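Hypothetical protein SMU.776 (Streptococcus mutans, PDB 2B78) is of unknown function but probably acts as an S-adenosylmethionine-dependent methyltransferase, perhaps on RNA. Local coordinates at residues 221-226 with 248-253; 237-242 with 266-271; 289-294 with 325-330. All coordinates share one frame; numbering follows the deposited sequence.

Contact 1. Residues 221-226 with 248-253; sequences SYTAAF and RALSLA
Thr223 and Ala224, in the loop that follows the first strand of the central methyltransferase sheet, 215-219, pack against Leu250 and Ser251 of helix 247-257. By its position before helix 225-232 this loop probably corresponds to the first conserved motif of class I methyltransferases, near the cofactor site. Thr223 meets the helix through its methyl group: CG2 lies 3.7 Å from Leu250 CB and 4.0 Å from Leu250 CD1, the two side chains crossing at a slant. The same methyl sits over the centre of the Tyr222 ring, 3.6 Å above its plane, and is thus held between an aromatic face and the leucine. With chi1 at 64°, OG1 of Thr223 lies between the backbone N and the carbonyl carbon; it bonds to Gly194 O, while CG2 is directed at the helix. Ser251 supplies the close approach to the backbone. Its CA gives a CA-H...O contact to Thr223 O at 3.2 Å, and its CB lies 3.8 Å from Ala224 CB. Ser251 OG sits 3.1 Å from the carbonyl carbon of Thr223 without a direct hydrogen bond across the contact. Instead it bonds back to Ser247 O in its own helix and accepts a 2.8 Å hydrogen bond from a water, which is also 2.8 Å from Ser221 OG and so bridges loop and helix. Ala224 is the N-cap residue of helix 225-232, and its left-handed backbone (phi 59°) turns the chain into that helix. Phe226 packs on helix 200-210. Ser221 and Ala224 touch Ser240 of strand 237-242, and Ser251 and Leu252 rest on Leu267 of strand 265-269, so the contact lies over one face of the central sheet.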
ATOM      1  N   SER A 221      -6.333   9.215  10.053  1.00 11.94           N
ATOM      2  CA  SER A 221      -5.099   9.922   9.696  1.00 12.76           C
ATOM      3  C   SER A 221      -3.773   9.165   9.818  1.00 12.61           C
ATOM      4  O   SER A 221      -2.831   9.441   9.069  1.00 12.59           O
ATOM      5  CB  SER A 221      -5.013  11.188  10.540  1.00 12.29           C
ATOM      6  OG  SER A 221      -5.000  10.821  11.908  1.00 15.43           O
ATOM      7  N   TYR A 222      -3.704   8.236  10.771  1.00 12.11           N
ATOM      8  CA  TYR A 222      -2.510   7.428  11.046  1.00 12.04           C
ATOM      9  C   TYR A 222      -1.386   8.319  11.573  1.00 12.50           C
ATOM     10  O   TYR A 222      -1.195   8.406  12.798  1.00 13.38           O
ATOM     11  CB  TYR A 222      -2.077   6.631   9.799  1.00 10.00           C
ATOM     12  CG  TYR A 222      -0.831   5.796  10.022  1.00  9.40           C
ATOM     13  CD1 TYR A 222      -0.625   5.116  11.222  1.00  6.82           C
ATOM     14  CD2 TYR A 222       0.181   5.751   9.059  1.00  9.81           C
ATOM     15  CE1 TYR A 222       0.570   4.417  11.462  1.00  8.64           C
ATOM     16  CE2 TYR A 222       1.374   5.062   9.291  1.00 10.29           C
ATOM     17  CZ  TYR A 222       1.561   4.403  10.493  1.00  8.48           C
ATOM     18  OH  TYR A 222       2.755   3.770  10.737  1.00 10.75           O
ATOM     19  N   THR A 223      -0.639   8.978  10.683  1.00 11.31           N
ATOM     20  CA  THR A 223       0.396   9.897  11.132  1.00 10.42           C
ATOM     21  C   THR A 223       0.156  11.253  10.470  1.00 11.00           C
ATOM     22  O   THR A 223       1.028  12.123  10.444  1.00  9.95           O
ATOM     23  CB  THR A 223       1.831   9.397  10.828  1.00 10.03           C
ATOM     24  OG1 THR A 223       2.041   9.313   9.414  1.00 11.13           O
ATOM     25  CG2 THR A 223       2.050   8.037  11.464  1.00  9.11           C
ATOM     26  N   ALA A 224      -1.054  11.417   9.945  1.00 10.40           N
ATOM     27  CA  ALA A 224      -1.482  12.660   9.307  1.00 10.28           C
ATOM     28  C   ALA A 224      -0.639  13.091   8.111  1.00 10.23           C
ATOM     29  O   ALA A 224      -0.475  14.289   7.870  1.00  9.94           O
ATOM     30  CB  ALA A 224      -1.513  13.776  10.343  1.00  9.64           C
ATOM     31  N   ALA A 225      -0.102  12.131   7.358  1.00  9.46           N
ATOM     32  CA  ALA A 225       0.700  12.496   6.193  1.00  8.86           C
ATOM     33  C   ALA A 225      -0.123  13.300   5.169  1.00 10.20           C
ATOM     34  O   ALA A 225       0.425  14.170   4.486  1.00 11.94           O
ATOM     35  CB  ALA A 225       1.287  11.246   5.540  1.00  8.53           C
ATOM     36  N   PHE A 226      -1.422  13.016   5.042  1.00  7.48           N
ATOM     37  CA  PHE A 226      -2.268  13.771   4.095  1.00  7.24           C
ATOM     38  C   PHE A 226      -2.459  15.201   4.591  1.00  7.40           C
ATOM     39  O   PHE A 226      -2.561  16.143   3.800  1.00  6.80           O
ATOM     40  CB  PHE A 226      -3.664  13.147   3.945  1.00  5.18           C
ATOM     41  CG  PHE A 226      -3.718  11.919   3.085  1.00  2.17           C
ATOM     42  CD1 PHE A 226      -3.179  11.912   1.801  1.00  1.39           C
ATOM     43  CD2 PHE A 226      -4.365  10.773   3.549  1.00  1.39           C
ATOM     44  CE1 PHE A 226      -3.290  10.779   0.991  1.00  3.00           C
ATOM     45  CE2 PHE A 226      -4.483   9.642   2.751  1.00  2.03           C
ATOM     46  CZ  PHE A 226      -3.944   9.643   1.466  1.00  2.05           C
ATOM     47  N   ARG A 248      -0.423  11.233  17.788  1.00 12.40           N
ATOM     48  CA  ARG A 248      -0.003  12.592  18.131  1.00 12.26           C
ATOM     49  C   ARG A 248       1.455  12.906  17.807  1.00 12.80           C
ATOM     50  O   ARG A 248       1.744  13.728  16.937  1.00 13.71           O
ATOM     51  CB  ARG A 248      -0.246  12.886  19.614  1.00 10.69           C
ATOM     52  CG  ARG A 248      -1.710  12.804  20.053  1.00 13.04           C
ATOM     53  CD  ARG A 248      -1.986  13.764  21.212  1.00 10.05           C
ATOM     54  NE  ARG A 248      -3.358  13.698  21.717  1.00 10.58           N
ATOM     55  CZ  ARG A 248      -3.818  12.738  22.515  1.00 10.68           C
ATOM     56  NH1 ARG A 248      -3.015  11.752  22.899  1.00 10.85           N
ATOM     57  NH2 ARG A 248      -5.072  12.773  22.949  1.00  7.69           N
ATOM     58  N   ALA A 249       2.377  12.270  18.519  1.00 12.15           N
ATOM     59  CA  ALA A 249       3.794  12.530  18.297  1.00 11.69           C
ATOM     60  C   ALA A 249       4.241  12.261  16.859  1.00 12.14           C
ATOM     61  O   ALA A 249       5.013  13.039  16.286  1.00 13.96           O
ATOM     62  CB  ALA A 249       4.629  11.701  19.270  1.00  9.45           C
ATOM     63  N   LEU A 250       3.752  11.168  16.277  1.00 11.95           N
ATOM     64  CA  LEU A 250       4.122  10.785  14.910  1.00 12.64           C
ATOM     65  C   LEU A 250       3.606  11.761  13.873  1.00 13.26           C
ATOM     66  O   LEU A 250       4.184  11.896  12.798  1.00 15.23           O
ATOM     67  CB  LEU A 250       3.600   9.387  14.580  1.00  9.28           C
ATOM     68  CG  LEU A 250       4.112   8.254  15.472  1.00 10.70           C
ATOM     69  CD1 LEU A 250       3.586   6.931  14.957  1.00  8.42           C
ATOM     70  CD2 LEU A 250       5.634   8.256  15.472  1.00  9.74           C
ATOM     71  N   SER A 251       2.503  12.431  14.180  1.00 13.22           N
ATOM     72  CA  SER A 251       1.951  13.402  13.252  1.00 11.95           C
ATOM     73  C   SER A 251       2.721  14.714  13.386  1.00 11.95           C
ATOM     74  O   SER A 251       3.043  15.365  12.393  1.00 14.38           O
ATOM     75  CB  SER A 251       0.460  13.620  13.543  1.00  8.62           C
ATOM     76  OG  SER A 251      -0.264  12.421  13.339  1.00  4.63           O
ATOM     77  N   LEU A 252       3.023  15.091  14.623  1.00 12.04           N
ATOM     78  CA  LEU A 252       3.756  16.322  14.901  1.00 13.33           C
ATOM     79  C   LEU A 252       5.126  16.335  14.216  1.00 13.89           C
ATOM     80  O   LEU A 252       5.622  17.392  13.776  1.00 12.97           O
ATOM     81  CB  LEU A 252       3.939  16.483  16.421  1.00 13.62           C
ATOM     82  CG  LEU A 252       2.678  16.700  17.263  1.00 16.02           C
ATOM     83  CD1 LEU A 252       3.007  16.625  18.761  1.00 17.45           C
ATOM     84  CD2 LEU A 252       2.071  18.051  16.912  1.00 15.80           C
ATOM     85  N   ALA A 253       5.730  15.153  14.126  1.00 12.74           N
ATOM     86  CA  ALA A 253       7.045  14.996  13.522  1.00 13.45           C
ATOM     87  C   ALA A 253       7.114  15.472  12.077  1.00 12.48           C
ATOM     88  O   ALA A 253       8.128  16.026  11.666  1.00 14.05           O
ATOM     89  CB  ALA A 253       7.486  13.553  13.607  1.00 13.64           C
TER
HETATM   90  O   HOH W   1      -3.056  12.404  13.163  1.00 13.63           O

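Contact 2. Residues 237-242 with 266-271; sequences ATTSVD and QLVVMD
Val241 and Val268 stand next to each other on the same face of two paired parallel strands, Val241 CG2 4.1 Å from Val268 CB, in the tightly packed middle. Next to them Thr239 CG2 meets Val268 CG2 at 4.0 Å. On the other face, Leu267 CD2 reaches Ser240 CB, also at 4.0 Å. The backbone ladder is straightest here: Val268 N donates to Ser240 O at 2.8 Å, with an N-H...O angle of 173°. It deteriorates towards the C-terminal end, where Met270 N approaches Asp242 O from above the carbonyl plane at 3.0 Å and a bent 138°. A water donates to Gln266 O (2.8 Å) and also bonds to the buried Thr238 OG1 and Ser240 OG, which pair further with His265 ND1 and Ser227 OG. Gln266 marks the solvent side, its exposed chain bent at chi2 and bonded through NE2 to Ala263 O. Asp242, ending its strand, and Asp271, the N-cap of helix 272-281, bind S-adenosyl-L-homocysteine, absent from this model. Strand 265-269 is the sheet's edge, beside strand 237-242 and then 215-219; Tyr275 of helix 272-281 covers Thr239, Val241, Val268 and Met270, whereas helix 247-257 packs on Leu267 and Val269.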
ATOM      1  N   ALA A 237      -6.897  25.096   6.971  1.00 13.12           N
ATOM      2  CA  ALA A 237      -6.790  24.428   8.261  1.00 12.62           C
ATOM      3  C   ALA A 237      -6.976  22.927   8.072  1.00 11.78           C
ATOM      4  O   ALA A 237      -7.531  22.491   7.076  1.00 12.79           O
ATOM      5  CB  ALA A 237      -7.862  24.971   9.205  1.00 10.63           C
ATOM      6  N   THR A 238      -6.504  22.123   9.018  1.00 10.43           N
ATOM      7  CA  THR A 238      -6.712  20.688   8.894  1.00 10.35           C
ATOM      8  C   THR A 238      -6.943  20.084  10.260  1.00 10.23           C
ATOM      9  O   THR A 238      -6.380  20.532  11.268  1.00 11.41           O
ATOM     10  CB  THR A 238      -5.513  19.952   8.248  1.00 10.78           C
ATOM     11  OG1 THR A 238      -4.446  19.842   9.202  1.00 14.13           O
ATOM     12  CG2 THR A 238      -5.022  20.700   7.027  1.00 10.79           C
ATOM     13  N   THR A 239      -7.800  19.080  10.292  1.00 10.86           N
ATOM     14  CA  THR A 239      -8.102  18.363  11.514  1.00 10.61           C
ATOM     15  C   THR A 239      -7.829  16.911  11.176  1.00 11.03           C
ATOM     16  O   THR A 239      -8.421  16.370  10.250  1.00 10.96           O
ATOM     17  CB  THR A 239      -9.567  18.531  11.913  1.00 10.92           C
ATOM     18  OG1 THR A 239      -9.830  19.920  12.152  1.00 10.53           O
ATOM     19  CG2 THR A 239      -9.868  17.718  13.170  1.00 10.80           C
ATOM     20  N   SER A 240      -6.926  16.286  11.928  1.00 10.55           N
ATOM     21  CA  SER A 240      -6.551  14.903  11.688  1.00 10.50           C
ATOM     22  C   SER A 240      -7.073  14.030  12.824  1.00 11.97           C
ATOM     23  O   SER A 240      -6.753  14.255  13.996  1.00 11.42           O
ATOM     24  CB  SER A 240      -5.029  14.806  11.596  1.00  8.98           C
ATOM     25  OG  SER A 240      -4.528  15.786  10.696  1.00  9.03           O
ATOM     26  N   VAL A 241      -7.872  13.030  12.471  1.00 12.42           N
ATOM     27  CA  VAL A 241      -8.465  12.161  13.480  1.00 13.04           C
ATOM     28  C   VAL A 241      -8.046  10.701  13.396  1.00 14.82           C
ATOM     29  O   VAL A 241      -8.204  10.055  12.352  1.00 13.08           O
ATOM     30  CB  VAL A 241     -10.004  12.222  13.399  1.00 11.41           C
ATOM     31  CG1 VAL A 241     -10.618  11.471  14.592  1.00  9.44           C
ATOM     32  CG2 VAL A 241     -10.469  13.665  13.355  1.00  9.75           C
ATOM     33  N   ASP A 242      -7.509  10.175  14.499  1.00 16.23           N
ATOM     34  CA  ASP A 242      -7.105   8.776  14.548  1.00 16.40           C
ATOM     35  C   ASP A 242      -7.438   8.209  15.921  1.00 17.95           C
ATOM     36  O   ASP A 242      -7.366   8.911  16.930  1.00 18.63           O
ATOM     37  CB  ASP A 242      -5.601   8.616  14.301  1.00 16.26           C
ATOM     38  CG  ASP A 242      -5.239   7.213  13.860  1.00 15.20           C
ATOM     39  OD1 ASP A 242      -5.484   6.894  12.678  1.00 17.97           O
ATOM     40  OD2 ASP A 242      -4.727   6.420  14.686  1.00 17.18           O
ATOM     41  N   GLN A 266      -5.070  20.828  13.813  1.00 13.28           N
ATOM     42  CA  GLN A 266      -5.480  20.094  15.008  1.00 11.57           C
ATOM     43  C   GLN A 266      -5.346  18.587  14.876  1.00 12.10           C
ATOM     44  O   GLN A 266      -5.717  18.011  13.849  1.00 11.61           O
ATOM     45  CB  GLN A 266      -6.939  20.410  15.341  1.00  8.66           C
ATOM     46  CG  GLN A 266      -7.182  21.748  16.036  1.00 11.99           C
ATOM     47  CD  GLN A 266      -6.884  22.950  15.156  1.00 15.23           C
ATOM     48  OE1 GLN A 266      -7.392  23.060  14.041  1.00 16.91           O
ATOM     49  NE2 GLN A 266      -6.061  23.865  15.663  1.00 14.37           N
ATOM     50  N   LEU A 267      -4.832  17.948  15.925  1.00 12.90           N
ATOM     51  CA  LEU A 267      -4.690  16.498  15.943  1.00 13.60           C
ATOM     52  C   LEU A 267      -5.647  15.988  17.017  1.00 15.07           C
ATOM     53  O   LEU A 267      -5.561  16.397  18.185  1.00 16.68           O
ATOM     54  CB  LEU A 267      -3.261  16.083  16.297  1.00 13.77           C
ATOM     55  CG  LEU A 267      -2.084  16.635  15.482  1.00 13.21           C
ATOM     56  CD1 LEU A 267      -0.826  15.971  15.995  1.00 13.79           C
ATOM     57  CD2 LEU A 267      -2.246  16.379  13.998  1.00 10.57           C
ATOM     58  N   VAL A 268      -6.555  15.102  16.615  1.00 14.56           N
ATOM     59  CA  VAL A 268      -7.551  14.535  17.511  1.00 13.02           C
ATOM     60  C   VAL A 268      -7.371  13.030  17.665  1.00 14.03           C
ATOM     61  O   VAL A 268      -7.028  12.338  16.711  1.00 14.53           O
ATOM     62  CB  VAL A 268      -8.973  14.800  16.960  1.00 13.33           C
ATOM     63  CG1 VAL A 268     -10.017  14.133  17.841  1.00  7.85           C
ATOM     64  CG2 VAL A 268      -9.222  16.301  16.861  1.00  9.38           C
ATOM     65  N   VAL A 269      -7.572  12.522  18.876  1.00 15.13           N
ATOM     66  CA  VAL A 269      -7.479  11.081  19.100  1.00 16.31           C
ATOM     67  C   VAL A 269      -8.871  10.656  19.512  1.00 16.58           C
ATOM     68  O   VAL A 269      -9.309  10.921  20.640  1.00 18.02           O
ATOM     69  CB  VAL A 269      -6.493  10.708  20.229  1.00 17.27           C
ATOM     70  CG1 VAL A 269      -6.443   9.187  20.386  1.00 14.66           C
ATOM     71  CG2 VAL A 269      -5.103  11.239  19.900  1.00 18.52           C
ATOM     72  N   MET A 270      -9.578  10.005  18.595  1.00 16.11           N
ATOM     73  CA  MET A 270     -10.937   9.589  18.872  1.00 16.05           C
ATOM     74  C   MET A 270     -11.414   8.580  17.840  1.00 16.82           C
ATOM     75  O   MET A 270     -10.882   8.513  16.726  1.00 17.62           O
ATOM     76  CB  MET A 270     -11.849  10.817  18.835  1.00 15.93           C
ATOM     77  CG  MET A 270     -13.251  10.586  19.347  1.00 15.13           C
ATOM     78  SD  MET A 270     -14.309  12.027  19.077  1.00 17.90           S
ATOM     79  CE  MET A 270     -13.425  13.271  19.945  1.00 11.25           C
ATOM     80  N   ASP A 271     -12.408   7.783  18.215  1.00 17.33           N
ATOM     81  CA  ASP A 271     -12.993   6.815  17.296  1.00 15.58           C
ATOM     82  C   ASP A 271     -13.632   7.676  16.195  1.00 15.80           C
ATOM     83  O   ASP A 271     -14.232   8.717  16.481  1.00 15.28           O
ATOM     84  CB  ASP A 271     -14.061   6.001  18.024  1.00 13.83           C
ATOM     85  CG  ASP A 271     -14.804   5.072  17.107  1.00 12.75           C
ATOM     86  OD1 ASP A 271     -14.289   3.965  16.809  1.00 12.50           O
ATOM     87  OD2 ASP A 271     -15.902   5.460  16.676  1.00 10.86           O
TER
HETATM   88  O   HOH W   2      -4.044  18.323  11.582  1.00 16.98           O

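Contact 3. Residues 289-294 with 325-330; sequences IIIDPP and GLIIAS
Ile289, Ile290 and Ile291 pair in parallel with Ile327, Ile328 and Ala329, and backbone hydrogen bonds run the length of the match. Ile289 N donates to Leu326 O and Ile328 N returns the bond to Ile289 O; Ile291 N then meets Ile328 O at 2.9 Å with an N-H...O angle of 174°, and Ser330 N closes the series on Ile291 O at 2.8 Å. Ile327 CA and Ile290 CA add CA-H...O contacts to Ile289 O and Ile328 O.

Apolar contacts cover both faces. Ile290 and Ile328 stand alongside each other, CG1 of the first 4.0 Å from CD1 of the second. On the reverse face Ile291 slants across Ile327, its CD1 reaching Ile327 CG2 at 4.0 Å, and helix 306-319 covers this pair with Leu313 and Leu318.

Polar side chains meet just past the last paired residues. Ser330 OG donates a short hydrogen bond of 2.5 Å to Asp292 OD1, approaching from above the carboxylate plane, 59° out of it. Each side chain extends opposite its own backbone N (Asp292 chi1 -175°, Ser330 chi1 162°), which brings the two groups together. Asp292 OD2 is taken by Gln199 NE2, so both carboxylate oxygens have a partner. Pro293 CD adds a contact of 3.7 Å with Ser330 O, which also bonds to Tyr310 OH.

An Asp-Pro-Pro sequence directly after the fourth strand of a Rossmann-like sheet matches motif IV of class I methyltransferases; in relatives, similar sequences line the site of methyl transfer, and the position here is consistent with such a site.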
ATOM      1  N   ILE A 289     -13.052  16.302   2.961  1.00 11.58           N
ATOM      2  CA  ILE A 289     -12.962  15.215   3.930  1.00 11.31           C
ATOM      3  C   ILE A 289     -12.227  14.047   3.290  1.00 12.38           C
ATOM      4  O   ILE A 289     -12.616  13.549   2.231  1.00 12.05           O
ATOM      5  CB  ILE A 289     -14.361  14.745   4.405  1.00 11.54           C
ATOM      6  CG1 ILE A 289     -15.074  15.890   5.136  1.00 10.83           C
ATOM      7  CG2 ILE A 289     -14.219  13.558   5.354  1.00 11.18           C
ATOM      8  CD1 ILE A 289     -16.483  15.549   5.572  1.00 11.33           C
ATOM      9  N   ILE A 290     -11.133  13.635   3.921  1.00 12.88           N
ATOM     10  CA  ILE A 290     -10.352  12.523   3.410  1.00 12.70           C
ATOM     11  C   ILE A 290     -10.694  11.331   4.279  1.00 12.66           C
ATOM     12  O   ILE A 290     -10.686  11.433   5.503  1.00 13.56           O
ATOM     13  CB  ILE A 290      -8.847  12.820   3.500  1.00 13.02           C
ATOM     14  CG1 ILE A 290      -8.526  14.062   2.657  1.00 11.27           C
ATOM     15  CG2 ILE A 290      -8.051  11.599   3.048  1.00 13.10           C
ATOM     16  CD1 ILE A 290      -7.090  14.551   2.761  1.00 10.94           C
ATOM     17  N   ILE A 291     -11.016  10.214   3.642  1.00 11.79           N
ATOM     18  CA  ILE A 291     -11.383   8.998   4.355  1.00 11.54           C
ATOM     19  C   ILE A 291     -10.435   7.895   3.890  1.00 13.69           C
ATOM     20  O   ILE A 291     -10.388   7.566   2.700  1.00 12.79           O
ATOM     21  CB  ILE A 291     -12.848   8.632   4.032  1.00 12.60           C
ATOM     22  CG1 ILE A 291     -13.733   9.867   4.242  1.00 11.66           C
ATOM     23  CG2 ILE A 291     -13.310   7.469   4.904  1.00  9.61           C
ATOM     24  CD1 ILE A 291     -15.182   9.682   3.840  1.00 12.87           C
ATOM     25  N   ASP A 292      -9.681   7.320   4.823  1.00 14.09           N
ATOM     26  CA  ASP A 292      -8.719   6.286   4.467  1.00 15.17           C
ATOM     27  C   ASP A 292      -8.519   5.270   5.591  1.00 15.76           C
ATOM     28  O   ASP A 292      -7.463   5.225   6.222  1.00 16.88           O
ATOM     29  CB  ASP A 292      -7.388   6.962   4.107  1.00 15.72           C
ATOM     30  CG  ASP A 292      -6.345   5.987   3.602  1.00 16.57           C
ATOM     31  OD1 ASP A 292      -6.693   5.102   2.795  1.00 15.92           O
ATOM     32  OD2 ASP A 292      -5.168   6.125   4.006  1.00 19.78           O
ATOM     33  N   PRO A 293      -9.539   4.437   5.855  1.00 16.66           N
ATOM     34  CA  PRO A 293      -9.470   3.420   6.911  1.00 18.47           C
ATOM     35  C   PRO A 293      -8.363   2.400   6.653  1.00 20.16           C
ATOM     36  O   PRO A 293      -8.147   1.981   5.519  1.00 21.99           O
ATOM     37  CB  PRO A 293     -10.868   2.798   6.882  1.00 17.38           C
ATOM     38  CG  PRO A 293     -11.280   2.970   5.457  1.00 15.31           C
ATOM     39  CD  PRO A 293     -10.830   4.373   5.151  1.00 15.78           C
ATOM     40  N   PRO A 294      -7.639   2.001   7.707  1.00 21.35           N
ATOM     41  CA  PRO A 294      -6.534   1.032   7.639  1.00 22.15           C
ATOM     42  C   PRO A 294      -6.943  -0.312   7.043  1.00 23.92           C
ATOM     43  O   PRO A 294      -8.018  -0.834   7.343  1.00 23.93           O
ATOM     44  CB  PRO A 294      -6.110   0.885   9.099  1.00 19.42           C
ATOM     45  CG  PRO A 294      -6.556   2.152   9.734  1.00 20.78           C
ATOM     46  CD  PRO A 294      -7.901   2.387   9.102  1.00 19.76           C
ATOM     47  N   GLY A 325     -18.327  20.912  -1.396  1.00 20.33           N
ATOM     48  CA  GLY A 325     -17.138  20.276  -0.856  1.00 19.16           C
ATOM     49  C   GLY A 325     -16.664  19.058  -1.629  1.00 18.07           C
ATOM     50  O   GLY A 325     -17.297  18.628  -2.599  1.00 18.81           O
ATOM     51  N   LEU A 326     -15.541  18.495  -1.196  1.00 16.86           N
ATOM     52  CA  LEU A 326     -14.974  17.317  -1.846  1.00 15.42           C
ATOM     53  C   LEU A 326     -14.709  16.196  -0.859  1.00 15.10           C
ATOM     54  O   LEU A 326     -14.431  16.436   0.317  1.00 15.14           O
ATOM     55  CB  LEU A 326     -13.653  17.666  -2.529  1.00 15.83           C
ATOM     56  CG  LEU A 326     -13.718  18.717  -3.630  1.00 16.34           C
ATOM     57  CD1 LEU A 326     -12.399  19.465  -3.700  1.00 15.24           C
ATOM     58  CD2 LEU A 326     -14.072  18.041  -4.951  1.00 16.52           C
ATOM     59  N   ILE A 327     -14.809  14.969  -1.348  1.00 14.02           N
ATOM     60  CA  ILE A 327     -14.524  13.797  -0.545  1.00 13.05           C
ATOM     61  C   ILE A 327     -13.447  13.031  -1.293  1.00 14.02           C
ATOM     62  O   ILE A 327     -13.540  12.832  -2.508  1.00 14.68           O
ATOM     63  CB  ILE A 327     -15.752  12.876  -0.389  1.00 13.01           C
ATOM     64  CG1 ILE A 327     -16.831  13.568   0.444  1.00 15.84           C
ATOM     65  CG2 ILE A 327     -15.346  11.574   0.290  1.00 11.52           C
ATOM     66  CD1 ILE A 327     -17.968  12.646   0.839  1.00 17.02           C
ATOM     67  N   ILE A 328     -12.408  12.632  -0.575  1.00 13.94           N
ATOM     68  CA  ILE A 328     -11.337  11.842  -1.165  1.00 13.71           C
ATOM     69  C   ILE A 328     -11.488  10.506  -0.448  1.00 13.49           C
ATOM     70  O   ILE A 328     -11.114  10.368   0.714  1.00 13.11           O
ATOM     71  CB  ILE A 328      -9.964  12.468  -0.878  1.00 13.12           C
ATOM     72  CG1 ILE A 328      -9.873  13.815  -1.595  1.00 13.99           C
ATOM     73  CG2 ILE A 328      -8.835  11.546  -1.360  1.00 14.63           C
ATOM     74  CD1 ILE A 328      -8.580  14.564  -1.360  1.00 17.04           C
ATOM     75  N   ALA A 329     -12.108   9.547  -1.133  1.00 13.34           N
ATOM     76  CA  ALA A 329     -12.350   8.217  -0.572  1.00 11.53           C
ATOM     77  C   ALA A 329     -11.261   7.257  -1.001  1.00 11.14           C
ATOM     78  O   ALA A 329     -11.160   6.882  -2.181  1.00 10.94           O
ATOM     79  CB  ALA A 329     -13.719   7.687  -1.028  1.00 10.51           C
ATOM     80  N   SER A 330     -10.462   6.842  -0.024  1.00 11.65           N
ATOM     81  CA  SER A 330      -9.348   5.945  -0.258  1.00 12.39           C
ATOM     82  C   SER A 330      -9.478   4.609   0.467  1.00 12.95           C
ATOM     83  O   SER A 330     -10.139   4.497   1.502  1.00 13.61           O
ATOM     84  CB  SER A 330      -8.050   6.641   0.168  1.00 10.78           C
ATOM     85  OG  SER A 330      -7.000   5.717   0.345  1.00  9.28           O
TER

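In the fold
All three contacts belong to the methyltransferase domain, around its seven-stranded sheet of order 265-269, 237-242, 215-219, 286-291, 325-331, 379-384, 355-360, the class I pattern. The segments of contacts 1 and 2 alternate along the chain, and contact 3 follows both. Contacts 1 and 2 have centres 9 Å apart and are joined by the Tyr222 N to Asp242 OD1 hydrogen bond, at 2.9 Å. Contact 3 is about 16 Å from contact 1, centre to centre, yet Phe226 touches Ile290 and Asp292. Contacts 2 and 3, about 14 Å apart, flank strand 215-219 without touching. Asp242 and Asp271, observed binding residues, lie at or just beyond the C-terminal ends of their strands, where loop 221-224 and Asp292 probably also border the site.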